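Local coordinates for minor capsid protein (Cafeteriavirus-dependent mavirus, PDB 6G42) that forms a minor capsid component of a marine virophage, a single jelly-roll penton protein whose assembly of five copies is consistent with occupying the capsid vertices, at residues L65-G70 against D283-P288; Y104-V109 against E196-I201. One frame throughout, in Å; residues are numbered along the deposited sequence.

In the fold
Both contacts lie near the centre of the chain, about 11 Å apart between their centres, and both tie chain entering or belonging to what appears to be an insertion between strands 49-62 and 201-207 to segments bordering strands that probably belong to the jelly roll. Contact 1 is partly buried and ionic: a buried lysine reaches acidic groups near strand 286-288. Contact 2 is fully buried, chiefly apolar, and has no hydrogen bond between its segments; it sets the start of helix 106-120 against the loop before strand 201-207. They touch directly. L65 O accepts a weak hydrogen bond from Y106 OH, and K67 CB on P200 CB, at 3.6 Å, joins the buried lysine shaft to contact 2.

Contact 1: residues L65-G70 against D283-P288; sequences LFKPAG and DNEKHP
K67 carries its ammonium group to two acids of 283-288, D283 and E285, and these salt bridges account for the heavy-atom contacts between the segments. Its CG stands anti to the backbone N (chi1 -176°) and the chain beyond runs extended, a conformation that carries NZ a full side-chain length from the loop that follows strand 49-62. D283 approaches from the opposite direction. NZ lies 3.1 Å from D283 OD2, meeting the syn lone pair of that oxygen, while D283 OD1 is a weaker partner at 3.4 Å. E285, also extended, crosses the lysine chain obliquely; its OE1 is 2.9 Å from K67 NZ and is met on the anti side, 20° out of the carboxylate plane. The tight part of the contact therefore surrounds the end of K67, with the lysine CE also 3.6 Å from D283 OD2. The carboxylate of D283 is held by its own segment as well: OD1 accepts from E285 N at 3.1 Å with an angle of 146° at the hydrogen, an Asx turn just before strand 286-288 that brings the two acids into the same turn.

The looser, solvent side belongs to the acids: E285 is exposed although its carboxylate reaches the buried lysine, and D283 is partly exposed and also packs on K16 of the second subunit. D281, at the end of strand 272-281, adds a further salt bridge to K67 and accepts a hydrogen bond from H287 NE2. Three carboxylates thus gather round one ammonium group, which would be expected to favour the charged form of the lysine and to compensate electrostatically for its burial.

Contact 2: residues Y104-V109 against E196-I201; sequences YDYVDV and EFLTPI
Y106 and L198 mark the nearest backbone approach, with their CA atoms 9.0 Å apart, a separation that side chains must bridge. Segment 104-109 turns from a loop into helix 106-120 at Y106; the other, 196-201, runs through the loop before strand 201-207. The helix start is fixed by D105 at the N-cap position: its OD1 accepts from V107 N at 2.8 Å, with an angle of 153° at the hydrogen. The same oxygen receives N245 ND2, and N245 OD1 takes the bond from Y106 N, so one asparagine secures both residues.

In fold terms the contact joins the first helix of the apparent insertion to the loop by which the chain re-enters the sheet containing 201-207 and 272-281, taken here as part of the jelly roll. With chi1 -69°, CG of Y106 lies beside the backbone N and anti to the carbonyl carbon, which turns the ring toward L198. The aromatic CE1 lies 3.7 Å from L198 CB and 3.8 Å from L198 CD1, with the two side chains crossing at a slant. Farther out, Y106 OH approaches T199 N to 3.7 Å without a hydrogen bond and touches T199 CB at 3.9 Å. T199 OG1 meanwhile accepts from I201 N at 3.2 Å, an ST turn leading into strand 201-207. F142 of strand 141-145 packs against both Y106 and L198, and F197 O accepts a hydrogen bond from K60 of the second subunit.

Contact 1: residues L65-G70 against D283-P288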
loop_
_atom_site.group_PDB
_atom_site.type_symbol
_atom_site.label_atom_id
_atom_site.label_comp_id
_atom_site.label_asym_id
_atom_site.label_seq_id
_atom_site.Cartn_x
_atom_site.Cartn_y
_atom_site.Cartn_z
ATOM N N LEU C 65 -14.728 10.606 19.280
ATOM C CA LEU C 65 -14.304 9.213 19.177
ATOM C C LEU C 65 -15.359 8.194 19.643
ATOM O O LEU C 65 -15.307 7.034 19.240
ATOM C CB LEU C 65 -13.014 9.013 19.978
ATOM C CG LEU C 65 -11.847 9.972 19.724
ATOM C CD1 LEU C 65 -10.573 9.412 20.337
ATOM C CD2 LEU C 65 -11.623 10.241 18.244
ATOM N N PHE C 66 -16.298 8.620 20.489
ATOM C CA PHE C 66 -17.292 7.722 21.096
ATOM C C PHE C 66 -18.583 8.488 21.408
ATOM O O PHE C 66 -18.550 9.700 21.639
ATOM C CB PHE C 66 -16.715 7.090 22.367
ATOM C CG PHE C 66 -17.542 5.960 22.921
ATOM C CD1 PHE C 66 -17.561 4.721 22.292
ATOM C CD2 PHE C 66 -18.293 6.124 24.083
ATOM C CE1 PHE C 66 -18.320 3.669 22.802
ATOM C CE2 PHE C 66 -19.048 5.074 24.602
ATOM C CZ PHE C 66 -19.063 3.846 23.959
ATOM N N LYS C 67 -19.709 7.773 21.400
ATOM C CA LYS C 67 -21.038 8.356 21.627
ATOM C C LYS C 67 -21.884 7.382 22.453
ATOM O O LYS C 67 -22.596 6.561 21.881
ATOM C CB LYS C 67 -21.715 8.639 20.286
ATOM C CG LYS C 67 -23.069 9.328 20.376
ATOM C CD LYS C 67 -23.721 9.390 19.010
ATOM C CE LYS C 67 -24.895 10.343 18.980
ATOM N NZ LYS C 67 -25.319 10.596 17.578
ATOM N N PRO C 68 -21.822 7.484 23.803
ATOM C CA PRO C 68 -22.458 6.519 24.722
ATOM C C PRO C 68 -23.950 6.213 24.540
ATOM O O PRO C 68 -24.388 5.127 24.925
ATOM C CB PRO C 68 -22.245 7.162 26.090
ATOM C CG PRO C 68 -20.991 7.932 25.941
ATOM C CD PRO C 68 -21.047 8.493 24.554
ATOM N N ALA C 69 -24.714 7.149 23.983
ATOM C CA ALA C 69 -26.162 6.976 23.799
ATOM C C ALA C 69 -26.520 5.697 23.033
ATOM O O ALA C 69 -27.415 4.963 23.439
ATOM C CB ALA C 69 -26.752 8.193 23.101
ATOM N N GLY C 70 -25.797 5.434 21.948
ATOM C CA GLY C 70 -26.049 4.279 21.080
ATOM C C GLY C 70 -25.671 2.906 21.617
ATOM O O GLY C 70 -26.111 1.893 21.063
ATOM N N ASP C 283 -25.955 6.170 13.678
ATOM C CA ASP C 283 -27.411 6.246 13.952
ATOM C C ASP C 283 -28.190 7.241 13.055
ATOM O O ASP C 283 -29.359 7.534 13.309
ATOM C CB ASP C 283 -27.683 6.503 15.446
ATOM C CG ASP C 283 -27.116 7.822 15.949
ATOM O OD1 ASP C 283 -26.991 8.787 15.167
ATOM O OD2 ASP C 283 -26.793 7.891 17.154
ATOM N N ASN C 284 -27.521 7.750 12.020
ATOM C CA ASN C 284 -28.090 8.634 10.993
ATOM C C ASN C 284 -28.532 10.009 11.534
ATOM O O ASN C 284 -29.288 10.722 10.875
ATOM C CB ASN C 284 -29.210 7.912 10.200
ATOM C CG ASN C 284 -29.052 8.044 8.674
ATOM O OD1 ASN C 284 -27.940 8.098 8.143
ATOM N ND2 ASN C 284 -30.173 8.060 7.966
ATOM N N GLU C 285 -28.013 10.387 12.707
ATOM C CA GLU C 285 -28.241 11.709 13.292
ATOM C C GLU C 285 -27.256 12.689 12.674
ATOM O O GLU C 285 -26.053 12.462 12.699
ATOM C CB GLU C 285 -28.050 11.683 14.812
ATOM C CG GLU C 285 -28.423 12.991 15.503
ATOM C CD GLU C 285 -28.519 12.873 17.015
ATOM O OE1 GLU C 285 -27.839 12.004 17.608
ATOM O OE2 GLU C 285 -29.273 13.669 17.617
ATOM N N LYS C 286 -27.780 13.783 12.140
ATOM C CA LYS C 286 -26.982 14.777 11.434
ATOM C C LYS C 286 -26.468 15.858 12.395
ATOM O O LYS C 286 -27.210 16.316 13.263
ATOM C CB LYS C 286 -27.851 15.400 10.346
ATOM C CG LYS C 286 -27.077 16.173 9.305
ATOM C CD LYS C 286 -27.955 16.607 8.138
ATOM C CE LYS C 286 -28.751 17.866 8.455
ATOM N NZ LYS C 286 -29.410 18.411 7.233
ATOM N N HIS C 287 -25.198 16.244 12.259
ATOM C CA HIS C 287 -24.656 17.414 12.983
ATOM C C HIS C 287 -23.518 18.078 12.198
ATOM O O HIS C 287 -22.781 17.387 11.496
ATOM C CB HIS C 287 -24.210 17.040 14.404
ATOM C CG HIS C 287 -23.129 16.006 14.456
ATOM N ND1 HIS C 287 -21.836 16.301 14.835
ATOM C CD2 HIS C 287 -23.148 14.679 14.184
ATOM C CE1 HIS C 287 -21.106 15.201 14.791
ATOM N NE2 HIS C 287 -21.878 14.202 14.400
ATOM N N PRO C 288 -23.364 19.416 12.316
ATOM C CA PRO C 288 -22.419 20.112 11.437
ATOM C C PRO C 288 -20.958 19.990 11.877
ATOM O O PRO C 288 -20.672 19.820 13.069
ATOM C CB PRO C 288 -22.879 21.577 11.510
ATOM C CG PRO C 288 -23.623 21.699 12.801
ATOM C CD PRO C 288 -23.882 20.323 13.358
#

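Contact 2: residues Y104-V109 against E196-I201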
loop_
_atom_site.group_PDB
_atom_site.type_symbol
_atom_site.label_atom_id
_atom_site.label_comp_id
_atom_site.label_asym_id
_atom_site.label_seq_id
_atom_site.Cartn_x
_atom_site.Cartn_y
_atom_site.Cartn_z
ATOM N N TYR C 104 -14.097 12.042 23.664
ATOM C CA TYR C 104 -13.010 12.399 22.739
ATOM C C TYR C 104 -11.677 11.665 22.970
ATOM O O TYR C 104 -10.651 12.046 22.406
ATOM C CB TYR C 104 -12.807 13.921 22.782
ATOM C CG TYR C 104 -13.984 14.688 22.216
ATOM C CD1 TYR C 104 -15.112 14.964 22.995
ATOM C CD2 TYR C 104 -13.983 15.124 20.888
ATOM C CE1 TYR C 104 -16.197 15.654 22.467
ATOM C CE2 TYR C 104 -15.064 15.812 20.352
ATOM C CZ TYR C 104 -16.166 16.078 21.145
ATOM O OH TYR C 104 -17.236 16.761 20.603
ATOM N N ASP C 105 -11.703 10.588 23.749
ATOM C CA ASP C 105 -10.488 9.868 24.133
ATOM C C ASP C 105 -10.853 8.437 24.545
ATOM O O ASP C 105 -11.682 8.236 25.432
ATOM C CB ASP C 105 -9.798 10.603 25.288
ATOM C CG ASP C 105 -8.376 10.124 25.539
ATOM O OD1 ASP C 105 -8.105 8.902 25.477
ATOM O OD2 ASP C 105 -7.519 10.985 25.820
ATOM N N TYR C 106 -10.223 7.447 23.912
ATOM C CA TYR C 106 -10.492 6.034 24.225
ATOM C C TYR C 106 -9.943 5.584 25.577
ATOM O O TYR C 106 -10.340 4.526 26.071
ATOM C CB TYR C 106 -10.001 5.102 23.101
ATOM C CG TYR C 106 -10.824 5.237 21.829
ATOM C CD1 TYR C 106 -12.197 4.960 21.827
ATOM C CD2 TYR C 106 -10.244 5.660 20.639
ATOM C CE1 TYR C 106 -12.956 5.104 20.679
ATOM C CE2 TYR C 106 -11.000 5.798 19.488
ATOM C CZ TYR C 106 -12.350 5.517 19.513
ATOM O OH TYR C 106 -13.095 5.666 18.368
ATOM N N VAL C 107 -9.046 6.378 26.168
ATOM C CA VAL C 107 -8.603 6.162 27.555
ATOM C C VAL C 107 -9.801 6.328 28.490
ATOM O O VAL C 107 -10.032 5.474 29.352
ATOM C CB VAL C 107 -7.457 7.116 27.980
ATOM C CG1 VAL C 107 -7.085 6.911 29.443
ATOM C CG2 VAL C 107 -6.219 6.907 27.112
ATOM N N ASP C 108 -10.556 7.414 28.297
ATOM C CA ASP C 108 -11.764 7.703 29.088
ATOM C C ASP C 108 -12.849 6.639 28.940
ATOM O O ASP C 108 -13.575 6.356 29.896
ATOM C CB ASP C 108 -12.356 9.071 28.715
ATOM C CG ASP C 108 -11.464 10.239 29.118
ATOM O OD1 ASP C 108 -10.763 10.154 30.151
ATOM O OD2 ASP C 108 -11.482 11.258 28.399
ATOM N N VAL C 109 -12.971 6.067 27.743
ATOM C CA VAL C 109 -13.901 4.958 27.511
ATOM C C VAL C 109 -13.472 3.752 28.353
ATOM O O VAL C 109 -14.312 3.063 28.930
ATOM C CB VAL C 109 -14.012 4.610 26.003
ATOM C CG1 VAL C 109 -14.813 3.335 25.766
ATOM C CG2 VAL C 109 -14.665 5.760 25.251
ATOM N N GLU C 196 -12.744 0.815 15.164
ATOM C CA GLU C 196 -13.776 0.883 14.111
ATOM C C GLU C 196 -15.202 0.574 14.604
ATOM O O GLU C 196 -16.164 1.086 14.041
ATOM C CB GLU C 196 -13.403 -0.037 12.929
ATOM C CG GLU C 196 -13.361 -1.523 13.259
ATOM C CD GLU C 196 -12.825 -2.391 12.131
ATOM O OE1 GLU C 196 -13.171 -2.143 10.958
ATOM O OE2 GLU C 196 -12.077 -3.350 12.419
ATOM N N PHE C 197 -15.322 -0.268 15.636
ATOM C CA PHE C 197 -16.613 -0.603 16.292
ATOM C C PHE C 197 -17.106 0.431 17.313
ATOM O O PHE C 197 -18.235 0.324 17.800
ATOM C CB PHE C 197 -16.506 -1.954 17.025
ATOM C CG PHE C 197 -16.576 -3.153 16.122
ATOM C CD1 PHE C 197 -15.492 -3.500 15.322
ATOM C CD2 PHE C 197 -17.717 -3.956 16.093
ATOM C CE1 PHE C 197 -15.549 -4.605 14.490
ATOM C CE2 PHE C 197 -17.781 -5.064 15.263
ATOM C CZ PHE C 197 -16.696 -5.388 14.459
ATOM N N LEU C 198 -16.248 1.388 17.664
ATOM C CA LEU C 198 -16.526 2.401 18.687
ATOM C C LEU C 198 -16.830 3.793 18.123
ATOM O O LEU C 198 -17.631 4.534 18.699
ATOM C CB LEU C 198 -15.335 2.482 19.653
ATOM C CG LEU C 198 -14.877 1.170 20.320
ATOM C CD1 LEU C 198 -13.724 1.423 21.279
ATOM C CD2 LEU C 198 -16.002 0.471 21.065
ATOM N N THR C 199 -16.175 4.162 17.027
ATOM C CA THR C 199 -16.394 5.473 16.407
ATOM C C THR C 199 -17.856 5.676 15.980
ATOM O O THR C 199 -18.425 4.835 15.275
ATOM C CB THR C 199 -15.449 5.751 15.206
ATOM O OG1 THR C 199 -15.753 7.038 14.653
ATOM C CG2 THR C 199 -15.566 4.698 14.091
ATOM N N PRO C 200 -18.470 6.795 16.409
ATOM C CA PRO C 200 -19.823 7.096 15.982
ATOM C C PRO C 200 -19.893 7.731 14.594
ATOM O O PRO C 200 -20.992 7.884 14.065
ATOM C CB PRO C 200 -20.286 8.102 17.030
ATOM C CG PRO C 200 -19.053 8.864 17.354
ATOM C CD PRO C 200 -17.931 7.867 17.271
ATOM N N ILE C 201 -18.745 8.091 14.016
ATOM C CA ILE C 201 -18.698 8.858 12.777
ATOM C C ILE C 201 -18.623 7.936 11.566
ATOM O O ILE C 201 -17.697 7.127 11.447
ATOM C CB ILE C 201 -17.510 9.838 12.787
ATOM C CG1 ILE C 201 -17.629 10.733 14.025
ATOM C CG2 ILE C 201 -17.476 10.668 11.497
ATOM C CD1 ILE C 201 -16.547 11.762 14.185
#